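Local coordinates for MutT/nudix family protein (Enterococcus faecalis, PDB 2FML) that is of unknown function but joins a Nudix domain to a winged-helix domain, and is probably an NrtR-like transcriptional regulator, at residues C48-K51 / E52-Q55; D214-I217 / T218-R221. All blocks are in the same frame, centred on the assembly; numbering follows the deposited sequence.

Contact 1, the hairpin turn 48-55, belongs to the Nudix domain, and contact 2, the helix start 214-221, to the winged-helix domain. Their centres lie about 12 Å apart, and a salt bridge of 3.0 Å between Lys51 NZ and Glu219 OE2 joins them, so the turn of one domain is pinned directly to the first turn of a helix in the other. Further along helix 217-228, Lys222 and Val223 touch Tyr49, while Lys222 and Lys226 touch Asp54, extending the interface beyond the ion pair. Neither contact includes helix 85-97, which carries most of the Nudix-box sequence; together they mark where the two domains meet.

Contact 1: residues C48-K51 / E52-Q55; sequences CYNK and EADQ
A hydrogen bond of only 2.5 Å from Tyr49 OH to Asp54 OD1 straps a strand to the far side of the turn that follows it. The turn closes a beta hairpin between strands 39-50 and 55-63 of the Nudix sheet, and its exit is a G1 beta bulge: Asp54 and Gln55 both face Asn50, with Asp54 in the left-handed region (phi 57°). The strap has a clear geometry. With CG anti to the backbone N (chi1 170°), the Tyr49 ring reaches along the turn; OD1 arrives at the ring edge, in its plane, while the carboxylate stands almost perpendicular to the ring.

Backbone evidence for the closing pair is a reciprocal set: Asn50 N donates to Gln55 O (2.7 Å) and Gln55 N to Asn50 O (3.0 Å). Gln55 O also receives a CA-H...O contact from Tyr49 CA at 3.3 Å. Inside the turn, the link from Asp54 N to Lys51 O is weak, at 3.3 Å.

The Asn50 side chain adds a second brace. Its amide carbonyl turns back over the turn, while ND2 is engaged by Glu134, so both ends of the amide have partners and its rotation is fixed. The Glu52 side chain crosses that of Asn50 at about a right angle, the carboxylate and amide planes 48° apart; OE1 and OD1 are both acceptors and do not bond. Ala53 lies against the same amide oxygen: its CB is 3.4 Å from Asn50 OD1, and its N donates to Asn50 OD1 over 3.0 Å, tilted from the carbonyl plane.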
ATOM      1  N   CYS A  48      15.661  -6.821  11.679  1.00 56.75           N
ATOM      2  CA  CYS A  48      16.337  -6.377  12.885  1.00 56.44           C
ATOM      3  C   CYS A  48      17.782  -6.022  12.527  1.00 56.18           C
ATOM      4  O   CYS A  48      18.211  -6.170  11.376  1.00 55.85           O
ATOM      5  CB  CYS A  48      16.231  -7.457  13.987  1.00 55.07           C
ATOM      6  SG  CYS A  48      17.179  -8.950  13.716  1.00 56.54           S
ATOM      7  N   TYR A  49      18.549  -5.597  13.523  1.00 55.71           N
ATOM      8  CA  TYR A  49      19.943  -5.372  13.285  1.00 54.40           C
ATOM      9  C   TYR A  49      20.759  -5.793  14.503  1.00 54.89           C
ATOM     10  O   TYR A  49      20.500  -5.313  15.590  1.00 54.02           O
ATOM     11  CB  TYR A  49      20.119  -3.899  12.933  1.00 53.52           C
ATOM     12  CG  TYR A  49      21.535  -3.375  12.875  1.00 53.78           C
ATOM     13  CD1 TYR A  49      22.307  -3.485  11.712  1.00 52.22           C
ATOM     14  CD2 TYR A  49      22.073  -2.688  13.975  1.00 49.44           C
ATOM     15  CE1 TYR A  49      23.616  -2.945  11.694  1.00 53.89           C
ATOM     16  CE2 TYR A  49      23.340  -2.167  13.954  1.00 52.41           C
ATOM     17  CZ  TYR A  49      24.121  -2.311  12.833  1.00 51.10           C
ATOM     18  OH  TYR A  49      25.373  -1.753  12.880  1.00 51.01           O
ATOM     19  N   ASN A  50      21.722  -6.707  14.321  1.00 54.73           N
ATOM     20  CA  ASN A  50      22.722  -7.004  15.348  1.00 55.73           C
ATOM     21  C   ASN A  50      23.909  -5.992  15.386  1.00 55.68           C
ATOM     22  O   ASN A  50      24.670  -5.957  14.440  1.00 55.60           O
ATOM     23  CB  ASN A  50      23.246  -8.440  15.139  1.00 55.48           C
ATOM     24  CG  ASN A  50      24.022  -8.956  16.342  1.00 56.46           C
ATOM     25  OD1 ASN A  50      25.140  -8.499  16.645  1.00 55.25           O
ATOM     26  ND2 ASN A  50      23.414  -9.887  17.062  1.00 57.57           N
ATOM     27  N   LYS A  51      24.089  -5.200  16.457  1.00 56.46           N
ATOM     28  CA  LYS A  51      25.154  -4.151  16.501  1.00 57.25           C
ATOM     29  C   LYS A  51      26.578  -4.685  16.542  1.00 57.88           C
ATOM     30  O   LYS A  51      27.483  -4.116  15.933  1.00 57.60           O
ATOM     31  CB  LYS A  51      25.032  -3.205  17.722  1.00 57.82           C
ATOM     32  CG  LYS A  51      23.774  -2.334  17.794  1.00 61.42           C
ATOM     33  CD  LYS A  51      23.194  -2.343  19.220  1.00 64.94           C
ATOM     34  CE  LYS A  51      24.004  -1.505  20.205  1.00 68.48           C
ATOM     35  NZ  LYS A  51      23.463  -0.116  20.398  1.00 69.77           N
ATOM     36  N   GLU A  52      26.794  -5.739  17.317  1.00 58.50           N
ATOM     37  CA  GLU A  52      28.140  -6.250  17.519  1.00 59.57           C
ATOM     38  C   GLU A  52      28.637  -6.794  16.190  1.00 58.98           C
ATOM     39  O   GLU A  52      29.765  -6.518  15.781  1.00 58.87           O
ATOM     40  CB  GLU A  52      28.195  -7.296  18.660  1.00 60.65           C
ATOM     41  CG  GLU A  52      27.352  -6.917  19.942  1.00 64.12           C
ATOM     42  CD  GLU A  52      25.809  -7.210  19.773  1.00 68.75           C
ATOM     43  OE1 GLU A  52      25.401  -8.409  19.821  1.00 69.69           O
ATOM     44  OE2 GLU A  52      25.011  -6.248  19.589  1.00 67.57           O
ATOM     45  N   ALA A  53      27.746  -7.493  15.490  1.00 58.84           N
ATOM     46  CA  ALA A  53      28.043  -8.111  14.211  1.00 58.73           C
ATOM     47  C   ALA A  53      27.987  -7.148  13.039  1.00 59.39           C
ATOM     48  O   ALA A  53      28.548  -7.437  11.976  1.00 60.12           O
ATOM     49  CB  ALA A  53      27.086  -9.239  13.979  1.00 58.92           C
ATOM     50  N   ASP A  54      27.308  -6.015  13.234  1.00 59.93           N
ATOM     51  CA  ASP A  54      26.918  -5.079  12.158  1.00 59.95           C
ATOM     52  C   ASP A  54      26.073  -5.801  11.088  1.00 59.47           C
ATOM     53  O   ASP A  54      26.318  -5.681   9.894  1.00 59.61           O
ATOM     54  CB  ASP A  54      28.150  -4.335  11.571  1.00 60.01           C
ATOM     55  CG  ASP A  54      27.802  -2.946  10.989  1.00 62.06           C
ATOM     56  OD1 ASP A  54      26.604  -2.587  10.887  1.00 65.29           O
ATOM     57  OD2 ASP A  54      28.727  -2.186  10.631  1.00 62.39           O
ATOM     58  N   GLN A  55      25.051  -6.532  11.525  1.00 59.27           N
ATOM     59  CA  GLN A  55      24.333  -7.459  10.640  1.00 60.05           C
ATOM     60  C   GLN A  55      22.871  -7.086  10.626  1.00 57.34           C
ATOM     61  O   GLN A  55      22.257  -7.089  11.677  1.00 56.61           O
ATOM     62  CB  GLN A  55      24.492  -8.932  11.087  1.00 58.99           C
ATOM     63  CG  GLN A  55      25.421  -9.851  10.218  1.00 64.86           C
ATOM     64  CD  GLN A  55      26.323 -10.888  11.065  1.00 66.29           C
ATOM     65  OE1 GLN A  55      25.822 -11.599  11.960  1.00 73.75           O
ATOM     66  NE2 GLN A  55      27.651 -10.950  10.754  1.00 69.98           N
TER

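Contact 2: residues D214-I217 / T218-R221; sequences DFTI and TEAR
Thr218, in the first turn of helix 217-228, sets its CB 4.0 Å from Thr216 OG1, the hydroxyl that caps the helix. Glu219 then completes a capping box with Thr216. Its backbone N donates to Thr216 OG1 (3.2 Å, nearly straight at 166°), the threonine hydroxyl being placed for this by lying between its own N and carbonyl carbon (chi1 61°). In return Thr216 N donates to Glu219 OE1 at 3.1 Å, meeting that oxygen from above the carboxylate plane. The Glu219 chain, extended beyond CG, crosses the threonine at about a right angle.

Ala220 N binds Thr216 O at 3.0 Å, an i to i+4 helical bond, and its CB points back toward the preceding segment, near Thr216 O, with a looser apolar contact to Phe215 CD1 at 4.4 Å; that ring stacks edge-to-face on Phe248. Arg221 N repeats the pattern with Ile217 O (2.8 Å). Its aliphatic arm lies across Ile217, with CD 3.8 Å from CG2, before NE reaches Ile235 O.

The capping box thus supplies an acceptor to a backbone N-H of the first turn, and the helix N-terminus, with Lys51 at the other carboxylate oxygen, would be expected to favour a charged Glu219.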
ATOM      1  N   ASP A 214      17.562   4.246  21.486  1.00 63.58           N
ATOM      2  CA  ASP A 214      18.586   5.281  21.376  1.00 63.81           C
ATOM      3  C   ASP A 214      19.796   4.911  20.497  1.00 63.85           C
ATOM      4  O   ASP A 214      20.086   3.727  20.283  1.00 64.24           O
ATOM      5  CB  ASP A 214      18.951   5.908  22.744  1.00 64.06           C
ATOM      6  CG  ASP A 214      19.965   5.101  23.536  1.00 64.93           C
ATOM      7  OD1 ASP A 214      19.643   4.744  24.689  1.00 64.94           O
ATOM      8  OD2 ASP A 214      21.088   4.854  23.029  1.00 66.28           O
ATOM      9  N   PHE A 215      20.489   5.939  19.995  1.00 63.16           N
ATOM     10  CA  PHE A 215      21.562   5.750  19.014  1.00 62.22           C
ATOM     11  C   PHE A 215      22.493   6.947  18.788  1.00 61.74           C
ATOM     12  O   PHE A 215      22.051   8.089  18.770  1.00 60.87           O
ATOM     13  CB  PHE A 215      20.966   5.331  17.668  1.00 61.64           C
ATOM     14  CG  PHE A 215      19.767   6.140  17.237  1.00 61.09           C
ATOM     15  CD1 PHE A 215      19.918   7.273  16.453  1.00 60.87           C
ATOM     16  CD2 PHE A 215      18.469   5.729  17.561  1.00 62.25           C
ATOM     17  CE1 PHE A 215      18.796   8.006  16.027  1.00 60.58           C
ATOM     18  CE2 PHE A 215      17.337   6.464  17.140  1.00 59.16           C
ATOM     19  CZ  PHE A 215      17.510   7.594  16.374  1.00 60.18           C
ATOM     20  N   THR A 216      23.777   6.652  18.581  1.00 61.61           N
ATOM     21  CA  THR A 216      24.722   7.615  18.023  1.00 61.83           C
ATOM     22  C   THR A 216      24.568   7.840  16.494  1.00 62.47           C
ATOM     23  O   THR A 216      23.949   7.020  15.743  1.00 62.76           O
ATOM     24  CB  THR A 216      26.208   7.225  18.324  1.00 61.79           C
ATOM     25  OG1 THR A 216      26.496   5.957  17.731  1.00 61.54           O
ATOM     26  CG2 THR A 216      26.476   7.147  19.809  1.00 61.06           C
ATOM     27  N   ILE A 217      25.141   8.949  16.026  1.00 62.72           N
ATOM     28  CA  ILE A 217      25.276   9.188  14.590  1.00 63.66           C
ATOM     29  C   ILE A 217      26.077   8.056  13.868  1.00 63.97           C
ATOM     30  O   ILE A 217      25.708   7.657  12.775  1.00 64.05           O
ATOM     31  CB  ILE A 217      25.797  10.623  14.273  1.00 63.59           C
ATOM     32  CG1 ILE A 217      24.892  11.691  14.916  1.00 63.60           C
ATOM     33  CG2 ILE A 217      25.838  10.847  12.768  1.00 64.36           C
ATOM     34  CD1 ILE A 217      23.372  11.569  14.580  1.00 63.12           C
ATOM     35  N   THR A 218      27.133   7.523  14.500  1.00 64.59           N
ATOM     36  CA  THR A 218      27.855   6.344  13.960  1.00 64.27           C
ATOM     37  C   THR A 218      26.975   5.078  13.793  1.00 63.97           C
ATOM     38  O   THR A 218      27.039   4.401  12.755  1.00 63.76           O
ATOM     39  CB  THR A 218      29.159   6.023  14.753  1.00 63.90           C
ATOM     40  OG1 THR A 218      30.010   7.174  14.738  1.00 65.10           O
ATOM     41  CG2 THR A 218      29.923   4.843  14.099  1.00 63.14           C
ATOM     42  N   GLU A 219      26.169   4.750  14.795  1.00 63.65           N
ATOM     43  CA  GLU A 219      25.232   3.617  14.634  1.00 63.91           C
ATOM     44  C   GLU A 219      24.244   3.867  13.479  1.00 64.14           C
ATOM     45  O   GLU A 219      24.003   2.989  12.651  1.00 64.65           O
ATOM     46  CB  GLU A 219      24.485   3.295  15.944  1.00 63.69           C
ATOM     47  CG  GLU A 219      25.382   2.800  17.120  1.00 63.57           C
ATOM     48  CD  GLU A 219      24.686   2.856  18.508  1.00 63.57           C
ATOM     49  OE1 GLU A 219      23.647   3.544  18.643  1.00 63.10           O
ATOM     50  OE2 GLU A 219      25.164   2.191  19.459  1.00 59.74           O
ATOM     51  N   ALA A 220      23.673   5.068  13.425  1.00 64.08           N
ATOM     52  CA  ALA A 220      22.721   5.410  12.379  1.00 63.15           C
ATOM     53  C   ALA A 220      23.388   5.344  11.022  1.00 63.32           C
ATOM     54  O   ALA A 220      22.812   4.820  10.089  1.00 62.63           O
ATOM     55  CB  ALA A 220      22.119   6.808  12.618  1.00 63.19           C
ATOM     56  N   ARG A 221      24.591   5.913  10.896  1.00 63.36           N
ATOM     57  CA  ARG A 221      25.375   5.733   9.667  1.00 63.69           C
ATOM     58  C   ARG A 221      25.581   4.247   9.271  1.00 63.98           C
ATOM     59  O   ARG A 221      25.463   3.916   8.089  1.00 64.16           O
ATOM     60  CB  ARG A 221      26.701   6.478   9.745  1.00 63.33           C
ATOM     61  CG  ARG A 221      26.543   7.994   9.630  1.00 63.65           C
ATOM     62  CD  ARG A 221      27.739   8.770  10.266  1.00 64.35           C
ATOM     63  NE  ARG A 221      28.961   8.455   9.549  1.00 63.86           N
ATOM     64  CZ  ARG A 221      30.066   7.969  10.100  1.00 64.51           C
ATOM     65  NH1 ARG A 221      30.146   7.780  11.410  1.00 64.43           N
ATOM     66  NH2 ARG A 221      31.106   7.687   9.325  1.00 64.02           N
TER